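Local coordinates for protein LST4 (Kluyveromyces lactis, PDB 4ZY8) that probably takes part in amino acid uptake and in protein trafficking from the Golgi to the plasma membrane, and contributes here its longin domain, at residues F11-S16 with V30-S35; I79-R84 with S99-D104. One frame throughout, in Å; residues are numbered along the deposited sequence.

In the fold
Both contacts are antiparallel strand pairs in the five-stranded sheet of the longin domain, and each closes a hairpin. Contact 1 joins strand 29-35, at one margin of the sheet, to strand 12-17; contact 2 joins strands 79-87 and 95-103. Strands 12-17 and 95-103 are neighbours, and probable backbone bonds Ile14 N to Ser99 O and Cys101 N to Arg12 O (both 2.8 Å) join the two hairpins. The contact centres are about 11 Å apart. Both contacts are largely buried, with helix 47-55 on one face and helix 150-166 on the other. To a shared backbone ladder contact 1 adds the Arg12-Asp33 salt bridge and a beta bulge, contact 2 Phe82 over Cys100 and the Thr83-Ser99 hydroxyl pair.

Contact 1 of 2, residues F11-S16 with V30-S35; sequences FRLIIS and VVLDHS
Arg12 and Asp33 join side-on across the hairpin of strands 12-17 and 29-35. The extended arginine chain, its CG anti to the backbone N (chi1 179°), brings NE to 3.0 Å from Asp33 OD1 and NH2 to 2.8 Å from Asp33 OD2. Both oxygens are met on their syn side, and the guanidinium and carboxylate planes lie only 13° apart. Ser35 OG rests against the arginine methylenes, 3.6 Å from Arg12 CG, while NH1 bonds to Ile45 O.

On the other face, Leu32 CD2 is the bump: 3.2 Å from Leu13 O and 3.9 Å from Leu13 CG, it fits between that carbonyl and the branched end of Leu13. The Phe11 and His34 rings lie nearly parallel (28°) but far offset, with Phe11 CZ 4.1 Å from His34 CE1; His34 ND1 is buried here with no partner in the model. Leu156 and Phe159 of helix 150-166 pack over this face. At the far end a classic beta bulge sets Val31 and Leu32 both opposite Ile15, whose O accepts from Val31 N (2.8 Å) and Leu32 N (3.1 Å) and has Val31 CB against it.

An alanine in place of Arg12 would probably leave the Asp33 carboxylate without its paired charge and Ile45 O without this donor. The Arg12 face thus combines an ion pair with apolar packing of Ile14 on Val30, the Leu13 face is mainly apolar, and the bulge keeps both backbone N-H groups bonded despite the register shift.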
ATOM      1  N   PHE A  11      11.237  -3.811  -5.343  1.00 41.73           N
ATOM      2  CA  PHE A  11      10.134  -3.139  -4.677  1.00 41.27           C
ATOM      3  C   PHE A  11      10.021  -3.497  -3.203  1.00 43.67           C
ATOM      4  O   PHE A  11      10.491  -4.510  -2.763  1.00 39.05           O
ATOM      5  CB  PHE A  11       8.798  -3.388  -5.384  1.00 29.32           C
ATOM      6  CG  PHE A  11       8.241  -4.747  -5.173  1.00 28.96           C
ATOM      7  CD1 PHE A  11       8.687  -5.790  -5.902  1.00 33.79           C
ATOM      8  CD2 PHE A  11       7.285  -4.974  -4.238  1.00 32.28           C
ATOM      9  CE1 PHE A  11       8.187  -7.037  -5.712  1.00 32.45           C
ATOM     10  CE2 PHE A  11       6.770  -6.219  -4.045  1.00 35.38           C
ATOM     11  CZ  PHE A  11       7.233  -7.257  -4.771  1.00 31.02           C
ATOM     12  N   ARG A  12       9.368  -2.639  -2.452  1.00 34.35           N
ATOM     13  CA  ARG A  12       9.035  -2.954  -1.078  1.00 35.72           C
ATOM     14  C   ARG A  12       7.544  -2.712  -0.856  1.00 33.59           C
ATOM     15  O   ARG A  12       7.042  -1.606  -1.076  1.00 38.40           O
ATOM     16  CB  ARG A  12       9.880  -2.115  -0.119  1.00 40.86           C
ATOM     17  CG  ARG A  12       9.596  -2.359   1.353  1.00 40.71           C
ATOM     18  CD  ARG A  12      10.481  -1.478   2.247  1.00 44.99           C
ATOM     19  NE  ARG A  12      10.207  -1.709   3.667  1.00 47.74           N
ATOM     20  CZ  ARG A  12      10.718  -0.982   4.658  1.00 46.90           C
ATOM     21  NH1 ARG A  12      11.522   0.035   4.391  1.00 45.69           N
ATOM     22  NH2 ARG A  12      10.416  -1.266   5.919  1.00 40.03           N
ATOM     23  N   LEU A  13       6.843  -3.746  -0.409  1.00 36.70           N
ATOM     24  CA  LEU A  13       5.408  -3.650  -0.187  1.00 32.66           C
ATOM     25  C   LEU A  13       5.114  -3.614   1.308  1.00 37.27           C
ATOM     26  O   LEU A  13       5.491  -4.534   2.045  1.00 36.01           O
ATOM     27  CB  LEU A  13       4.684  -4.839  -0.840  1.00 27.69           C
ATOM     28  CG  LEU A  13       3.181  -4.985  -0.585  1.00 33.23           C
ATOM     29  CD1 LEU A  13       2.389  -3.817  -1.221  1.00 30.44           C
ATOM     30  CD2 LEU A  13       2.646  -6.332  -1.065  1.00 31.22           C
ATOM     31  N   ILE A  14       4.464  -2.573   1.772  1.00 31.50           N
ATOM     32  CA  ILE A  14       4.010  -2.492   3.130  1.00 33.22           C
ATOM     33  C   ILE A  14       2.502  -2.429   3.249  1.00 34.74           C
ATOM     34  O   ILE A  14       1.902  -1.570   2.704  1.00 30.58           O
ATOM     35  CB  ILE A  14       4.588  -1.259   3.797  1.00 38.97           C
ATOM     36  CG1 ILE A  14       6.079  -1.285   3.678  1.00 40.78           C
ATOM     37  CG2 ILE A  14       4.229  -1.217   5.249  1.00 33.56           C
ATOM     38  CD1 ILE A  14       6.594  -0.080   2.962  1.00 48.21           C
ATOM     39  N   ILE A  15       1.906  -3.344   3.987  1.00 27.94           N
ATOM     40  CA  ILE A  15       0.495  -3.237   4.323  1.00 28.99           C
ATOM     41  C   ILE A  15       0.461  -2.840   5.788  1.00 37.43           C
ATOM     42  O   ILE A  15       1.032  -3.531   6.624  1.00 35.03           O
ATOM     43  CB  ILE A  15      -0.263  -4.553   4.082  1.00 29.82           C
ATOM     44  CG1 ILE A  15      -0.150  -4.971   2.609  1.00 31.03           C
ATOM     45  CG2 ILE A  15      -1.725  -4.419   4.507  1.00 26.27           C
ATOM     46  CD1 ILE A  15      -0.731  -6.348   2.337  1.00 27.84           C
ATOM     47  N   SER A  16      -0.180  -1.717   6.095  1.00 34.58           N
ATOM     48  CA  SER A  16      -0.241  -1.245   7.473  1.00 35.78           C
ATOM     49  C   SER A  16      -1.608  -0.678   7.776  1.00 41.43           C
ATOM     50  O   SER A  16      -2.400  -0.416   6.848  1.00 37.89           O
ATOM     51  CB  SER A  16       0.837  -0.195   7.736  1.00 42.48           C
ATOM     52  OG  SER A  16       0.750   0.904   6.831  1.00 42.71           O
ATOM     53  N   VAL A  30       2.210  -2.640  11.468  1.00 45.60           N
ATOM     54  CA  VAL A  30       2.627  -3.203  10.194  1.00 43.17           C
ATOM     55  C   VAL A  30       2.181  -4.659  10.055  1.00 47.62           C
ATOM     56  O   VAL A  30       2.561  -5.521  10.852  1.00 49.11           O
ATOM     57  CB  VAL A  30       4.138  -3.109  10.023  1.00 50.85           C
ATOM     58  CG1 VAL A  30       4.564  -3.757   8.716  1.00 48.47           C
ATOM     59  CG2 VAL A  30       4.569  -1.649  10.042  1.00 51.02           C
ATOM     60  N   VAL A  31       1.393  -4.922   9.015  1.00 39.97           N
ATOM     61  CA  VAL A  31       0.784  -6.227   8.763  1.00 36.25           C
ATOM     62  C   VAL A  31       1.689  -7.064   7.861  1.00 42.02           C
ATOM     63  O   VAL A  31       1.839  -8.281   8.042  1.00 44.69           O
ATOM     64  CB  VAL A  31      -0.599  -6.072   8.102  1.00 42.13           C
ATOM     65  CG1 VAL A  31      -1.158  -7.431   7.671  1.00 40.96           C
ATOM     66  CG2 VAL A  31      -1.563  -5.374   9.064  1.00 45.48           C
ATOM     67  N   LEU A  32       2.250  -6.410   6.853  1.00 40.13           N
ATOM     68  CA  LEU A  32       3.190  -7.059   5.946  1.00 40.97           C
ATOM     69  C   LEU A  32       4.283  -6.071   5.587  1.00 34.74           C
ATOM     70  O   LEU A  32       4.006  -4.898   5.347  1.00 37.88           O
ATOM     71  CB  LEU A  32       2.484  -7.569   4.680  1.00 39.12           C
ATOM     72  CG  LEU A  32       3.396  -8.173   3.599  1.00 38.75           C
ATOM     73  CD1 LEU A  32       2.713  -9.339   2.914  1.00 41.24           C
ATOM     74  CD2 LEU A  32       3.760  -7.139   2.557  1.00 37.50           C
ATOM     75  N   ASP A  33       5.502  -6.536   5.528  1.00 39.56           N
ATOM     76  CA  ASP A  33       6.583  -5.759   5.021  1.00 38.33           C
ATOM     77  C   ASP A  33       7.461  -6.664   4.225  1.00 42.96           C
ATOM     78  O   ASP A  33       8.140  -7.485   4.763  1.00 42.71           O
ATOM     79  CB  ASP A  33       7.343  -5.140   6.157  1.00 45.39           C
ATOM     80  CG  ASP A  33       8.442  -4.253   5.696  1.00 53.82           C
ATOM     81  OD1 ASP A  33       8.668  -4.124   4.489  1.00 47.77           O
ATOM     82  OD2 ASP A  33       9.096  -3.681   6.557  1.00 56.08           O
ATOM     83  N   HIS A  34       7.419  -6.511   2.923  1.00 37.76           N
ATOM     84  CA  HIS A  34       8.070  -7.429   2.011  1.00 37.11           C
ATOM     85  C   HIS A  34       8.946  -6.681   1.028  1.00 39.32           C
ATOM     86  O   HIS A  34       8.451  -5.885   0.218  1.00 44.52           O
ATOM     87  CB  HIS A  34       7.015  -8.268   1.264  1.00 35.95           C
ATOM     88  CG  HIS A  34       7.587  -9.162   0.202  1.00 35.66           C
ATOM     89  ND1 HIS A  34       8.017  -8.686  -1.022  1.00 41.71           N
ATOM     90  CD2 HIS A  34       7.786 -10.496   0.177  1.00 38.39           C
ATOM     91  CE1 HIS A  34       8.456  -9.692  -1.755  1.00 39.87           C
ATOM     92  NE2 HIS A  34       8.331 -10.808  -1.051  1.00 41.80           N
ATOM     93  N   SER A  35      10.232  -6.939   1.092  1.00 41.70           N
ATOM     94  CA  SER A  35      11.162  -6.423   0.118  1.00 48.47           C
ATOM     95  C   SER A  35      11.560  -7.516  -0.819  1.00 50.09           C
ATOM     96  O   SER A  35      11.762  -8.630  -0.428  1.00 46.47           O
ATOM     97  CB  SER A  35      12.407  -5.881   0.771  1.00 48.86           C
ATOM     98  OG  SER A  35      12.106  -4.865   1.680  1.00 56.85           O
TER

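Contact 2 of 2, residues I79-R84 with S99-D104; sequences IVLFTR and SCCVTD
The Phe82 ring lies folded over Cys100, its partner in a hydrogen-bonded pair of the antiparallel hairpin 79-87/95-103. With chi1 at 60° its CG stands flanked by both backbone neighbours, N and C, and the ring reaches across toward Cys100. Cys100 CB comes up under one face, 3.7 Å from the centroid of the Phe82 ring, in a CH-pi contact offset toward the rim, while SG approaches the ring obliquely. Val102 CG2 meets the ring edge, 4.2 Å from Phe82 CE2, and Val80 CG1 extends the apolar row to Val102. Phe159 of helix 150-166 packs on both Phe82 and Cys100.

On the reverse face, Leu81 CD1 settles 3.5 Å from Cys101 SG. Ile79 CG2 packs against Cys101 CB. Thr83 and Ser99, a non-hydrogen-bonded pair, share a hydrogen bond of 2.9 Å between Thr83 OG1 and Ser99 OG; Ile54 of helix 47-55 touches both side chains.

Four backbone bonds, reciprocal within Val80-Val102 and Phe82-Cys100, fix the register. The chemistry therefore implies a sheet centre that buries apolar and sulfur groups under helices on both faces, where the two hydroxyls give each other a partner.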
ATOM      1  N   ILE A  79      13.678   7.027  -4.238  1.00 46.84           N
ATOM      2  CA  ILE A  79      12.551   6.118  -4.231  1.00 47.60           C
ATOM      3  C   ILE A  79      11.234   6.864  -4.427  1.00 51.64           C
ATOM      4  O   ILE A  79      11.074   7.990  -3.968  1.00 47.16           O
ATOM      5  CB  ILE A  79      12.557   5.306  -2.907  1.00 45.46           C
ATOM      6  CG1 ILE A  79      13.438   4.062  -3.074  1.00 50.19           C
ATOM      7  CG2 ILE A  79      11.162   4.940  -2.471  1.00 46.65           C
ATOM      8  CD1 ILE A  79      13.614   3.249  -1.823  1.00 55.48           C
ATOM      9  N   VAL A  80      10.297   6.235  -5.128  1.00 45.28           N
ATOM     10  CA  VAL A  80       8.937   6.737  -5.194  1.00 40.21           C
ATOM     11  C   VAL A  80       8.040   5.813  -4.383  1.00 39.07           C
ATOM     12  O   VAL A  80       8.186   4.601  -4.450  1.00 35.76           O
ATOM     13  CB  VAL A  80       8.461   6.849  -6.666  1.00 41.20           C
ATOM     14  CG1 VAL A  80       7.019   6.474  -6.804  1.00 44.36           C
ATOM     15  CG2 VAL A  80       8.717   8.250  -7.186  1.00 44.01           C
ATOM     16  N   LEU A  81       7.159   6.393  -3.574  1.00 35.71           N
ATOM     17  CA  LEU A  81       6.239   5.631  -2.738  1.00 40.17           C
ATOM     18  C   LEU A  81       4.806   5.856  -3.198  1.00 38.08           C
ATOM     19  O   LEU A  81       4.346   7.001  -3.212  1.00 36.12           O
ATOM     20  CB  LEU A  81       6.408   6.030  -1.259  1.00 40.90           C
ATOM     21  CG  LEU A  81       5.510   5.398  -0.188  1.00 46.47           C
ATOM     22  CD1 LEU A  81       5.876   3.941   0.034  1.00 41.54           C
ATOM     23  CD2 LEU A  81       5.616   6.163   1.140  1.00 45.44           C
ATOM     24  N   PHE A  82       4.106   4.800  -3.620  1.00 31.09           N
ATOM     25  CA  PHE A  82       2.695   4.979  -3.936  1.00 33.44           C
ATOM     26  C   PHE A  82       1.809   4.189  -2.980  1.00 33.23           C
ATOM     27  O   PHE A  82       2.064   3.025  -2.677  1.00 31.28           O
ATOM     28  CB  PHE A  82       2.381   4.656  -5.412  1.00 29.03           C
ATOM     29  CG  PHE A  82       2.704   3.239  -5.867  1.00 31.59           C
ATOM     30  CD1 PHE A  82       1.702   2.283  -5.965  1.00 30.22           C
ATOM     31  CD2 PHE A  82       3.983   2.890  -6.268  1.00 33.78           C
ATOM     32  CE1 PHE A  82       1.976   0.989  -6.428  1.00 28.82           C
ATOM     33  CE2 PHE A  82       4.274   1.599  -6.737  1.00 28.80           C
ATOM     34  CZ  PHE A  82       3.263   0.653  -6.819  1.00 26.75           C
ATOM     35  N   THR A  83       0.780   4.868  -2.493  1.00 28.61           N
ATOM     36  CA  THR A  83      -0.048   4.373  -1.402  1.00 33.87           C
ATOM     37  C   THR A  83      -1.540   4.428  -1.708  1.00 32.51           C
ATOM     38  O   THR A  83      -2.065   5.473  -2.067  1.00 39.05           O
ATOM     39  CB  THR A  83       0.192   5.211  -0.107  1.00 36.47           C
ATOM     40  OG1 THR A  83       1.538   5.047   0.327  1.00 36.91           O
ATOM     41  CG2 THR A  83      -0.749   4.764   1.022  1.00 39.31           C
ATOM     42  N   ARG A  84      -2.217   3.305  -1.525  1.00 32.81           N
ATOM     43  CA  ARG A  84      -3.673   3.266  -1.491  1.00 30.49           C
ATOM     44  C   ARG A  84      -4.106   3.257  -0.036  1.00 34.30           C
ATOM     45  O   ARG A  84      -3.748   2.345   0.713  1.00 29.66           O
ATOM     46  CB  ARG A  84      -4.201   2.024  -2.213  1.00 27.93           C
ATOM     47  CG  ARG A  84      -5.658   1.619  -1.888  1.00 35.70           C
ATOM     48  CD  ARG A  84      -6.698   2.621  -2.416  1.00 35.16           C
ATOM     49  NE  ARG A  84      -6.542   2.896  -3.858  1.00 28.56           N
ATOM     50  CZ  ARG A  84      -7.207   2.301  -4.846  1.00 29.32           C
ATOM     51  NH1 ARG A  84      -8.109   1.351  -4.597  1.00 29.66           N
ATOM     52  NH2 ARG A  84      -6.960   2.668  -6.100  1.00 29.17           N
ATOM     53  N   SER A  99       1.017   0.237   0.620  1.00 26.02           N
ATOM     54  CA  SER A  99       2.052   1.152   0.119  1.00 30.03           C
ATOM     55  C   SER A  99       3.193   0.416  -0.563  1.00 30.78           C
ATOM     56  O   SER A  99       3.636  -0.639  -0.104  1.00 29.23           O
ATOM     57  CB  SER A  99       2.639   2.000   1.261  1.00 35.75           C
ATOM     58  OG  SER A  99       1.654   2.705   1.989  1.00 36.83           O
ATOM     59  N   CYS A 100       3.752   1.023  -1.595  1.00 29.07           N
ATOM     60  CA  CYS A 100       4.809   0.367  -2.328  1.00 28.67           C
ATOM     61  C   CYS A 100       5.948   1.328  -2.656  1.00 32.82           C
ATOM     62  O   CYS A 100       5.707   2.432  -3.141  1.00 37.13           O
ATOM     63  CB  CYS A 100       4.247  -0.258  -3.607  1.00 36.95           C
ATOM     64  SG  CYS A 100       5.445  -1.284  -4.527  1.00 38.67           S
ATOM     65  N   CYS A 101       7.182   0.911  -2.364  1.00 36.40           N
ATOM     66  CA  CYS A 101       8.372   1.675  -2.751  1.00 35.99           C
ATOM     67  C   CYS A 101       8.976   1.099  -4.023  1.00 39.00           C
ATOM     68  O   CYS A 101       9.179  -0.106  -4.117  1.00 37.27           O
ATOM     69  CB  CYS A 101       9.440   1.657  -1.649  1.00 38.51           C
ATOM     70  SG  CYS A 101       8.864   2.051   0.004  1.00 47.23           S
ATOM     71  N   VAL A 102       9.294   1.955  -4.966  1.00 38.16           N
ATOM     72  CA  VAL A 102      10.060   1.601  -6.137  1.00 41.42           C
ATOM     73  C   VAL A 102      11.077   2.700  -6.444  1.00 41.37           C
ATOM     74  O   VAL A 102      10.991   3.776  -5.927  1.00 36.91           O
ATOM     75  CB  VAL A 102       9.167   1.383  -7.376  1.00 38.17           C
ATOM     76  CG1 VAL A 102       8.346   0.130  -7.241  1.00 33.90           C
ATOM     77  CG2 VAL A 102       8.272   2.573  -7.626  1.00 32.69           C
ATOM     78  N   THR A 103      12.023   2.405  -7.314  1.00 37.39           N
ATOM     79  CA  THR A 103      13.004   3.378  -7.773  1.00 38.43           C
ATOM     80  C   THR A 103      12.327   4.578  -8.436  1.00 45.44           C
ATOM     81  O   THR A 103      11.368   4.400  -9.189  1.00 38.64           O
ATOM     82  CB  THR A 103      13.954   2.732  -8.791  1.00 46.91           C
ATOM     83  OG1 THR A 103      14.484   1.516  -8.245  1.00 52.01           O
ATOM     84  CG2 THR A 103      15.077   3.686  -9.144  1.00 53.27           C
ATOM     85  N   ASP A 104      12.818   5.763  -8.165  1.00 43.92           N
ATOM     86  CA  ASP A 104      12.167   6.937  -8.657  1.00 47.06           C
ATOM     87  C   ASP A 104      12.132   7.045 -10.175  1.00 50.65           C
ATOM     88  O   ASP A 104      11.373   7.797 -10.709  1.00 50.52           O
ATOM     89  CB  ASP A 104      12.713   8.195  -8.002  1.00 52.07           C
ATOM     90  CG  ASP A 104      14.154   8.432  -8.303  1.00 61.24           C
ATOM     91  OD1 ASP A 104      14.723   7.764  -9.158  1.00 58.79           O
ATOM     92  OD2 ASP A 104      14.729   9.311  -7.685  1.00 61.77           O
TER